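Local coordinates for protein DNA ligase (Archaeoglobus fulgidus, PDB 3GDE) that probably seals nicks in double-stranded DNA during replication, recombination and repair, using ATP and a magnesium cofactor, at residues Lys219-Ala231 with Arg257-Ser271. Sequence-based numbering, arbitrary orientation.
Sequences KIEIHIPVRMMLA and RVQVHWDGSRVTIYS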
ATOM      1  N   LYS A 219      -0.607 -12.085 -18.807  1.00 39.15           N
ATOM      2  CA  LYS A 219      -0.687 -10.791 -19.480  1.00 38.72           C
ATOM      3  C   LYS A 219      -1.500  -9.785 -18.672  1.00 38.07           C
ATOM      4  O   LYS A 219      -2.274 -10.161 -17.781  1.00 37.81           O
ATOM      5  CB  LYS A 219      -1.320 -10.933 -20.872  1.00 38.77           C
ATOM      6  CG  LYS A 219      -0.551 -11.769 -21.858  1.00 39.85           C
ATOM      7  CD  LYS A 219      -1.446 -12.104 -23.040  1.00 43.02           C
ATOM      8  CE  LYS A 219      -0.807 -13.150 -23.954  1.00 44.54           C
ATOM      9  NZ  LYS A 219      -1.790 -13.618 -24.983  1.00 45.29           N
ATOM     10  N   ILE A 220      -1.310  -8.508 -18.995  1.00 37.54           N
ATOM     11  CA  ILE A 220      -2.157  -7.434 -18.494  1.00 37.15           C
ATOM     12  C   ILE A 220      -3.570  -7.643 -19.033  1.00 37.12           C
ATOM     13  O   ILE A 220      -3.756  -7.892 -20.219  1.00 36.44           O
ATOM     14  CB  ILE A 220      -1.638  -6.036 -18.949  1.00 37.20           C
ATOM     15  CG1 ILE A 220      -0.222  -5.781 -18.416  1.00 36.84           C
ATOM     16  CG2 ILE A 220      -2.605  -4.931 -18.530  1.00 36.51           C
ATOM     17  CD1 ILE A 220       0.506  -4.632 -19.086  1.00 36.94           C
ATOM     18  N   GLU A 221      -4.555  -7.564 -18.146  1.00 37.33           N
ATOM     19  CA  GLU A 221      -5.944  -7.532 -18.558  1.00 38.05           C
ATOM     20  C   GLU A 221      -6.631  -6.291 -18.001  1.00 37.37           C
ATOM     21  O   GLU A 221      -6.336  -5.852 -16.878  1.00 37.45           O
ATOM     22  CB  GLU A 221      -6.685  -8.842 -18.210  1.00 37.82           C
ATOM     23  CG  GLU A 221      -6.547  -9.340 -16.789  1.00 39.46           C
ATOM     24  CD  GLU A 221      -6.972 -10.810 -16.627  1.00 40.26           C
ATOM     25  OE1 GLU A 221      -6.137 -11.715 -16.881  1.00 42.25           O
ATOM     26  OE2 GLU A 221      -8.139 -11.057 -16.230  1.00 42.64           O
ATOM     27  N   ILE A 222      -7.528  -5.718 -18.803  1.00 36.80           N
ATOM     28  CA  ILE A 222      -8.221  -4.489 -18.436  1.00 36.27           C
ATOM     29  C   ILE A 222      -9.038  -4.669 -17.155  1.00 35.81           C
ATOM     30  O   ILE A 222      -9.739  -5.679 -16.975  1.00 35.39           O
ATOM     31  CB  ILE A 222      -9.104  -3.929 -19.584  1.00 36.38           C
ATOM     32  CG1 ILE A 222      -8.252  -3.624 -20.813  1.00 36.99           C
ATOM     33  CG2 ILE A 222      -9.807  -2.641 -19.143  1.00 36.74           C
ATOM     34  CD1 ILE A 222      -9.029  -3.042 -21.996  1.00 36.57           C
ATOM     35  N   HIS A 223      -8.908  -3.675 -16.276  1.00 34.89           N
ATOM     36  CA  HIS A 223      -9.557  -3.616 -14.967  1.00 34.28           C
ATOM     37  C   HIS A 223      -8.781  -4.370 -13.875  1.00 33.46           C
ATOM     38  O   HIS A 223      -9.157  -4.335 -12.703  1.00 33.34           O
ATOM     39  CB  HIS A 223     -11.057  -3.984 -15.035  1.00 34.46           C
ATOM     40  CG  HIS A 223     -11.837  -3.138 -16.002  1.00 36.28           C
ATOM     41  ND1 HIS A 223     -12.425  -3.650 -17.140  1.00 37.60           N
ATOM     42  CD2 HIS A 223     -12.091  -1.807 -16.018  1.00 36.67           C
ATOM     43  CE1 HIS A 223     -13.018  -2.674 -17.806  1.00 38.28           C
ATOM     44  NE2 HIS A 223     -12.834  -1.547 -17.144  1.00 38.13           N
ATOM     45  N   ILE A 224      -7.684  -5.017 -14.258  1.00 32.39           N
ATOM     46  CA  ILE A 224      -6.727  -5.517 -13.271  1.00 31.69           C
ATOM     47  C   ILE A 224      -5.486  -4.625 -13.273  1.00 30.47           C
ATOM     48  O   ILE A 224      -4.768  -4.548 -14.276  1.00 30.40           O
ATOM     49  CB  ILE A 224      -6.403  -7.031 -13.449  1.00 32.11           C
ATOM     50  CG1 ILE A 224      -7.642  -7.858 -13.080  1.00 32.75           C
ATOM     51  CG2 ILE A 224      -5.207  -7.447 -12.576  1.00 32.10           C
ATOM     52  CD1 ILE A 224      -7.592  -9.295 -13.505  1.00 34.89           C
ATOM     53  N   PRO A 225      -5.240  -3.938 -12.144  1.00 29.46           N
ATOM     54  CA  PRO A 225      -4.207  -2.913 -12.083  1.00 28.58           C
ATOM     55  C   PRO A 225      -2.820  -3.493 -12.218  1.00 27.62           C
ATOM     56  O   PRO A 225      -2.542  -4.592 -11.732  1.00 26.89           O
ATOM     57  CB  PRO A 225      -4.390  -2.306 -10.687  1.00 28.72           C
ATOM     58  CG  PRO A 225      -5.000  -3.411  -9.893  1.00 29.31           C
ATOM     59  CD  PRO A 225      -5.921  -4.102 -10.846  1.00 29.35           C
ATOM     60  N   VAL A 226      -1.967  -2.744 -12.897  1.00 27.08           N
ATOM     61  CA  VAL A 226      -0.566  -3.080 -12.987  1.00 26.54           C
ATOM     62  C   VAL A 226       0.270  -2.078 -12.189  1.00 26.52           C
ATOM     63  O   VAL A 226      -0.048  -0.881 -12.123  1.00 26.53           O
ATOM     64  CB  VAL A 226      -0.098  -3.361 -14.464  1.00 26.96           C
ATOM     65  CG1 VAL A 226      -1.249  -3.222 -15.473  1.00 26.12           C
ATOM     66  CG2 VAL A 226       1.161  -2.567 -14.864  1.00 26.72           C
ATOM     67  N   ARG A 227       1.300  -2.594 -11.529  1.00 26.04           N
ATOM     68  CA  ARG A 227       2.166  -1.772 -10.705  1.00 26.10           C
ATOM     69  C   ARG A 227       2.830  -0.731 -11.586  1.00 25.52           C
ATOM     70  O   ARG A 227       3.417  -1.064 -12.618  1.00 25.23           O
ATOM     71  CB  ARG A 227       3.215  -2.633 -10.019  1.00 26.34           C
ATOM     72  CG  ARG A 227       3.555  -2.161  -8.645  1.00 28.40           C
ATOM     73  CD  ARG A 227       2.432  -2.454  -7.676  1.00 33.76           C
ATOM     74  NE  ARG A 227       2.687  -3.653  -6.883  1.00 36.32           N
ATOM     75  CZ  ARG A 227       3.467  -3.681  -5.808  1.00 38.08           C
ATOM     76  NH1 ARG A 227       4.087  -2.582  -5.401  1.00 40.05           N
ATOM     77  NH2 ARG A 227       3.643  -4.813  -5.148  1.00 40.81           N
ATOM     78  N   MET A 228       2.710   0.532 -11.202  1.00 25.20           N
ATOM     79  CA  MET A 228       3.228   1.614 -12.034  1.00 25.52           C
ATOM     80  C   MET A 228       4.755   1.610 -12.117  1.00 25.40           C
ATOM     81  O   MET A 228       5.442   1.255 -11.154  1.00 25.08           O
ATOM     82  CB  MET A 228       2.726   2.964 -11.526  1.00 25.61           C
ATOM     83  CG  MET A 228       1.223   3.115 -11.608  1.00 24.79           C
ATOM     84  SD  MET A 228       0.717   4.399 -10.483  1.00 26.52           S
ATOM     85  CE  MET A 228      -1.035   4.523 -10.869  1.00 25.97           C
ATOM     86  N   MET A 229       5.276   1.987 -13.275  1.00 25.68           N
ATOM     87  CA  MET A 229       6.715   2.222 -13.418  1.00 26.69           C
ATOM     88  C   MET A 229       7.079   3.477 -12.634  1.00 26.83           C
ATOM     89  O   MET A 229       6.376   4.483 -12.708  1.00 27.06           O
ATOM     90  CB  MET A 229       7.098   2.374 -14.893  1.00 26.12           C
ATOM     91  CG  MET A 229       8.579   2.555 -15.141  1.00 26.74           C
ATOM     92  SD  MET A 229       8.942   2.439 -16.885  1.00 28.28           S
ATOM     93  CE  MET A 229      10.735   2.504 -16.861  1.00 24.66           C
ATOM     94  N   LEU A 230       8.170   3.416 -11.879  1.00 27.64           N
ATOM     95  CA  LEU A 230       8.556   4.525 -11.006  1.00 28.22           C
ATOM     96  C   LEU A 230       9.855   5.190 -11.445  1.00 29.09           C
ATOM     97  O   LEU A 230      10.714   4.539 -12.032  1.00 29.58           O
ATOM     98  CB  LEU A 230       8.684   4.028  -9.561  1.00 27.96           C
ATOM     99  CG  LEU A 230       7.472   3.352  -8.913  1.00 27.00           C
ATOM    100  CD1 LEU A 230       7.839   2.865  -7.514  1.00 25.93           C
ATOM    101  CD2 LEU A 230       6.281   4.295  -8.857  1.00 25.25           C
ATOM    102  N   ALA A 231      10.005   6.480 -11.135  1.00 30.03           N
ATOM    103  CA  ALA A 231      11.208   7.235 -11.483  1.00 30.76           C
ATOM    104  C   ALA A 231      12.132   7.498 -10.288  1.00 31.68           C
ATOM    105  O   ALA A 231      11.674   7.639  -9.149  1.00 31.56           O
ATOM    106  CB  ALA A 231      10.832   8.538 -12.148  1.00 30.36           C
ATOM    107  N   ARG A 257      -1.015  10.536  -9.279  1.00 25.97           N
ATOM    108  CA  ARG A 257      -0.912   9.549 -10.329  1.00 26.12           C
ATOM    109  C   ARG A 257      -2.085   8.553 -10.308  1.00 26.40           C
ATOM    110  O   ARG A 257      -2.547   8.121  -9.248  1.00 26.89           O
ATOM    111  CB  ARG A 257       0.417   8.827 -10.243  1.00 25.49           C
ATOM    112  CG  ARG A 257       0.791   8.174 -11.545  1.00 26.32           C
ATOM    113  CD  ARG A 257       2.246   7.825 -11.589  1.00 24.46           C
ATOM    114  NE  ARG A 257       2.520   6.906 -12.679  1.00 21.53           N
ATOM    115  CZ  ARG A 257       3.679   6.281 -12.848  1.00 21.96           C
ATOM    116  NH1 ARG A 257       4.679   6.478 -11.986  1.00 19.15           N
ATOM    117  NH2 ARG A 257       3.834   5.448 -13.869  1.00 19.50           N
ATOM    118  N   VAL A 258      -2.584   8.234 -11.490  1.00 26.32           N
ATOM    119  CA  VAL A 258      -3.655   7.266 -11.645  1.00 26.50           C
ATOM    120  C   VAL A 258      -3.410   6.369 -12.851  1.00 26.71           C
ATOM    121  O   VAL A 258      -2.579   6.665 -13.734  1.00 26.28           O
ATOM    122  CB  VAL A 258      -5.070   7.920 -11.795  1.00 26.22           C
ATOM    123  CG1 VAL A 258      -5.441   8.704 -10.560  1.00 25.79           C
ATOM    124  CG2 VAL A 258      -5.169   8.763 -13.072  1.00 26.04           C
ATOM    125  N   GLN A 259      -4.148   5.269 -12.868  1.00 26.80           N
ATOM    126  CA  GLN A 259      -4.131   4.351 -13.987  1.00 27.18           C
ATOM    127  C   GLN A 259      -5.581   4.088 -14.411  1.00 27.40           C
ATOM    128  O   GLN A 259      -6.423   3.703 -13.602  1.00 27.20           O
ATOM    129  CB  GLN A 259      -3.405   3.076 -13.578  1.00 26.92           C
ATOM    130  CG  GLN A 259      -3.140   2.122 -14.700  1.00 26.96           C
ATOM    131  CD  GLN A 259      -2.440   0.889 -14.214  1.00 26.03           C
ATOM    132  OE1 GLN A 259      -3.079  -0.109 -13.892  1.00 26.77           O
ATOM    133  NE2 GLN A 259      -1.118   0.959 -14.119  1.00 25.26           N
ATOM    134  N   VAL A 260      -5.860   4.323 -15.683  1.00 28.48           N
ATOM    135  CA  VAL A 260      -7.227   4.307 -16.204  1.00 29.21           C
ATOM    136  C   VAL A 260      -7.421   3.124 -17.149  1.00 29.87           C
ATOM    137  O   VAL A 260      -6.650   2.943 -18.097  1.00 29.83           O
ATOM    138  CB  VAL A 260      -7.561   5.652 -16.911  1.00 29.25           C
ATOM    139  CG1 VAL A 260      -8.866   5.558 -17.709  1.00 29.92           C
ATOM    140  CG2 VAL A 260      -7.628   6.783 -15.884  1.00 29.04           C
ATOM    141  N   HIS A 261      -8.447   2.321 -16.863  1.00 30.64           N
ATOM    142  CA  HIS A 261      -8.756   1.117 -17.630  1.00 31.87           C
ATOM    143  C   HIS A 261     -10.118   1.251 -18.329  1.00 33.20           C
ATOM    144  O   HIS A 261     -11.123   1.561 -17.680  1.00 33.10           O
ATOM    145  CB  HIS A 261      -8.786  -0.101 -16.704  1.00 31.53           C
ATOM    146  CG  HIS A 261      -7.475  -0.416 -16.059  1.00 29.96           C
ATOM    147  ND1 HIS A 261      -6.742  -1.538 -16.379  1.00 29.17           N
ATOM    148  CD2 HIS A 261      -6.776   0.229 -15.096  1.00 28.16           C
ATOM    149  CE1 HIS A 261      -5.643  -1.568 -15.648  1.00 28.57           C
ATOM    150  NE2 HIS A 261      -5.640  -0.506 -14.861  1.00 28.61           N
ATOM    151  N   TRP A 262     -10.149   0.985 -19.634  1.00 35.04           N
ATOM    152  CA  TRP A 262     -11.345   1.226 -20.464  1.00 36.97           C
ATOM    153  C   TRP A 262     -11.122   0.822 -21.932  1.00 38.28           C
ATOM    154  O   TRP A 262     -10.114   1.222 -22.506  1.00 39.26           O
ATOM    155  CB  TRP A 262     -11.658   2.737 -20.394  1.00 36.43           C
ATOM    156  CG  TRP A 262     -12.424   3.325 -21.560  1.00 35.90           C
ATOM    157  CD1 TRP A 262     -11.900   3.922 -22.673  1.00 35.98           C
ATOM    158  CD2 TRP A 262     -13.846   3.390 -21.704  1.00 34.83           C
ATOM    159  NE1 TRP A 262     -12.910   4.355 -23.503  1.00 35.78           N
ATOM    160  CE2 TRP A 262     -14.114   4.038 -22.935  1.00 35.39           C
ATOM    161  CE3 TRP A 262     -14.921   2.967 -20.915  1.00 34.52           C
ATOM    162  CZ2 TRP A 262     -15.419   4.267 -23.395  1.00 35.72           C
ATOM    163  CZ3 TRP A 262     -16.219   3.202 -21.372  1.00 35.97           C
ATOM    164  CH2 TRP A 262     -16.454   3.844 -22.601  1.00 35.06           C
ATOM    165  N   ASP A 263     -11.972   0.043 -22.598  1.00 40.37           N
ATOM    166  CA  ASP A 263     -12.865  -1.028 -22.149  1.00 41.53           C
ATOM    167  C   ASP A 263     -13.645  -1.599 -23.353  1.00 42.19           C
ATOM    168  O   ASP A 263     -13.231  -2.637 -23.866  1.00 43.60           O
ATOM    169  CB  ASP A 263     -13.791  -0.686 -21.001  1.00 42.07           C
ATOM    170  CG  ASP A 263     -14.662  -1.865 -20.617  1.00 42.00           C
ATOM    171  OD1 ASP A 263     -14.256  -3.022 -20.863  1.00 41.50           O
ATOM    172  OD2 ASP A 263     -15.752  -1.636 -20.082  1.00 43.09           O
ATOM    173  N   GLY A 264     -14.720  -0.970 -23.855  1.00 41.88           N
ATOM    174  CA  GLY A 264     -15.247   0.335 -23.442  1.00 41.79           C
ATOM    175  C   GLY A 264     -16.727   0.290 -23.077  1.00 41.96           C
ATOM    176  O   GLY A 264     -17.576   0.839 -23.781  1.00 41.66           O
ATOM    177  N   SER A 265     -17.023  -0.367 -21.960  1.00 41.82           N
ATOM    178  CA  SER A 265     -18.367  -0.468 -21.417  1.00 41.94           C
ATOM    179  C   SER A 265     -18.354   0.092 -19.993  1.00 41.72           C
ATOM    180  O   SER A 265     -19.371   0.567 -19.487  1.00 41.95           O
ATOM    181  CB  SER A 265     -18.811  -1.934 -21.394  1.00 42.38           C
ATOM    182  OG  SER A 265     -18.244  -2.668 -22.476  1.00 43.35           O
ATOM    183  N   ARG A 266     -17.188   0.018 -19.351  1.00 40.99           N
ATOM    184  CA  ARG A 266     -16.972   0.590 -18.024  1.00 40.09           C
ATOM    185  C   ARG A 266     -15.531   1.083 -17.829  1.00 38.75           C
ATOM    186  O   ARG A 266     -14.606   0.642 -18.514  1.00 38.68           O
ATOM    187  CB  ARG A 266     -17.350  -0.412 -16.924  1.00 40.61           C
ATOM    188  CG  ARG A 266     -16.417  -1.600 -16.804  1.00 42.18           C
ATOM    189  CD  ARG A 266     -16.483  -2.207 -15.419  1.00 44.91           C
ATOM    190  NE  ARG A 266     -15.851  -3.522 -15.398  1.00 47.46           N
ATOM    191  CZ  ARG A 266     -15.159  -4.016 -14.371  1.00 48.12           C
ATOM    192  NH1 ARG A 266     -14.989  -3.303 -13.262  1.00 47.45           N
ATOM    193  NH2 ARG A 266     -14.625  -5.227 -14.462  1.00 48.88           N
ATOM    194  N   VAL A 267     -15.368   2.002 -16.883  1.00 37.17           N
ATOM    195  CA  VAL A 267     -14.082   2.578 -16.529  1.00 35.62           C
ATOM    196  C   VAL A 267     -13.747   2.140 -15.106  1.00 34.85           C
ATOM    197  O   VAL A 267     -14.625   2.125 -14.239  1.00 34.65           O
ATOM    198  CB  VAL A 267     -14.138   4.136 -16.576  1.00 35.72           C
ATOM    199  CG1 VAL A 267     -12.836   4.772 -16.077  1.00 34.71           C
ATOM    200  CG2 VAL A 267     -14.467   4.632 -17.983  1.00 35.59           C
ATOM    201  N   THR A 268     -12.497   1.743 -14.884  1.00 33.77           N
ATOM    202  CA  THR A 268     -11.925   1.709 -13.534  1.00 32.92           C
ATOM    203  C   THR A 268     -10.711   2.629 -13.458  1.00 31.87           C
ATOM    204  O   THR A 268      -9.921   2.726 -14.409  1.00 31.58           O
ATOM    205  CB  THR A 268     -11.506   0.295 -13.065  1.00 33.11           C
ATOM    206  OG1 THR A 268     -10.745  -0.344 -14.090  1.00 33.64           O
ATOM    207  CG2 THR A 268     -12.724  -0.561 -12.695  1.00 33.89           C
ATOM    208  N   ILE A 269     -10.577   3.304 -12.322  1.00 30.89           N
ATOM    209  CA  ILE A 269      -9.439   4.184 -12.060  1.00 30.05           C
ATOM    210  C   ILE A 269      -8.758   3.738 -10.771  1.00 29.72           C
ATOM    211  O   ILE A 269      -9.402   3.600  -9.726  1.00 29.70           O
ATOM    212  CB  ILE A 269      -9.869   5.678 -11.956  1.00 30.17           C
ATOM    213  CG1 ILE A 269     -10.655   6.113 -13.203  1.00 29.54           C
ATOM    214  CG2 ILE A 269      -8.646   6.596 -11.723  1.00 29.84           C
ATOM    215  CD1 ILE A 269     -11.277   7.495 -13.095  1.00 29.76           C
ATOM    216  N   TYR A 270      -7.458   3.495 -10.866  1.00 29.52           N
ATOM    217  CA  TYR A 270      -6.640   3.148  -9.715  1.00 29.88           C
ATOM    218  C   TYR A 270      -5.666   4.267  -9.375  1.00 29.83           C
ATOM    219  O   TYR A 270      -5.118   4.923 -10.266  1.00 30.25           O
ATOM    220  CB  TYR A 270      -5.880   1.847  -9.971  1.00 30.33           C
ATOM    221  CG  TYR A 270      -6.796   0.670 -10.162  1.00 30.26           C
ATOM    222  CD1 TYR A 270      -7.345   0.011  -9.067  1.00 29.66           C
ATOM    223  CD2 TYR A 270      -7.128   0.224 -11.440  1.00 30.89           C
ATOM    224  CE1 TYR A 270      -8.211  -1.069  -9.237  1.00 31.00           C
ATOM    225  CE2 TYR A 270      -7.986  -0.854 -11.625  1.00 31.39           C
ATOM    226  CZ  TYR A 270      -8.521  -1.498 -10.513  1.00 31.39           C
ATOM    227  OH  TYR A 270      -9.365  -2.571 -10.681  1.00 32.23           O
ATOM    228  N   SER A 271      -5.461   4.485  -8.083  1.00 29.49           N
ATOM    229  CA  SER A 271      -4.515   5.488  -7.615  1.00 29.40           C
ATOM    230  C   SER A 271      -3.075   4.947  -7.626  1.00 29.58           C
ATOM    231  O   SER A 271      -2.820   3.829  -8.085  1.00 29.47           O
ATOM    232  CB  SER A 271      -4.914   5.953  -6.218  1.00 29.48           C
ATOM    233  OG  SER A 271      -4.780   4.892  -5.285  1.00 29.93           O
TER
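Arg-257 reaches from its strand and grips the backbone of Met-229 end-on: NH1 (2.7 Å) and NH2 (3.0 Å) both donate to Met-229 O, which lies near the guanidinium plane. With CG anti to the backbone N (chi1 -159°) and the chain extended to NE, the arginine runs antiparallel to Met-228, whose CB sits over one guanidinium face and whose SD lies alongside NE. Met-228 CE extends to the strands, 3.4 Å from Ser-271 O. Next along, the Gln-259 amide pairs with both backbone polar atoms of Val-226: OE1 takes Val-226 N on an in-plane lone pair (3.0 Å), and NE2 donates to Val-226 O (2.9 Å). A second donor to OE1, His-261 NE2, helps hold the amide in this sense. Pro-225 lies on the Tyr-270 ring, CB 3.8 Å from its centroid in a CH-pi contact, while Tyr-270 OH donates to His-223 O. Within the type II turn from Glu-221 to Ile-224, the His-223 ring is sandwiched between Ile-222 CG2 and the Arg-266 guanidinium, stacked at 16°; its NE2 bonds Arg-266 O (3.1 Å). In the second shell, Asp-299 forms a salt bridge with Arg-257 NH2, and Phe-340 and Trp-418 also pack against the arginine side chain. Shortened to an alanine, this position would probably leave Met-229 O without these two donors and Asp-299 without its cationic mate. The segment 219-231 thus lies across the antiparallel hairpin 257-271 of the adenylation domain, an ATP-grasp-clan nucleotidyltransferase fold, and ends at the predicted ATP site, to which Arg-257 is assigned.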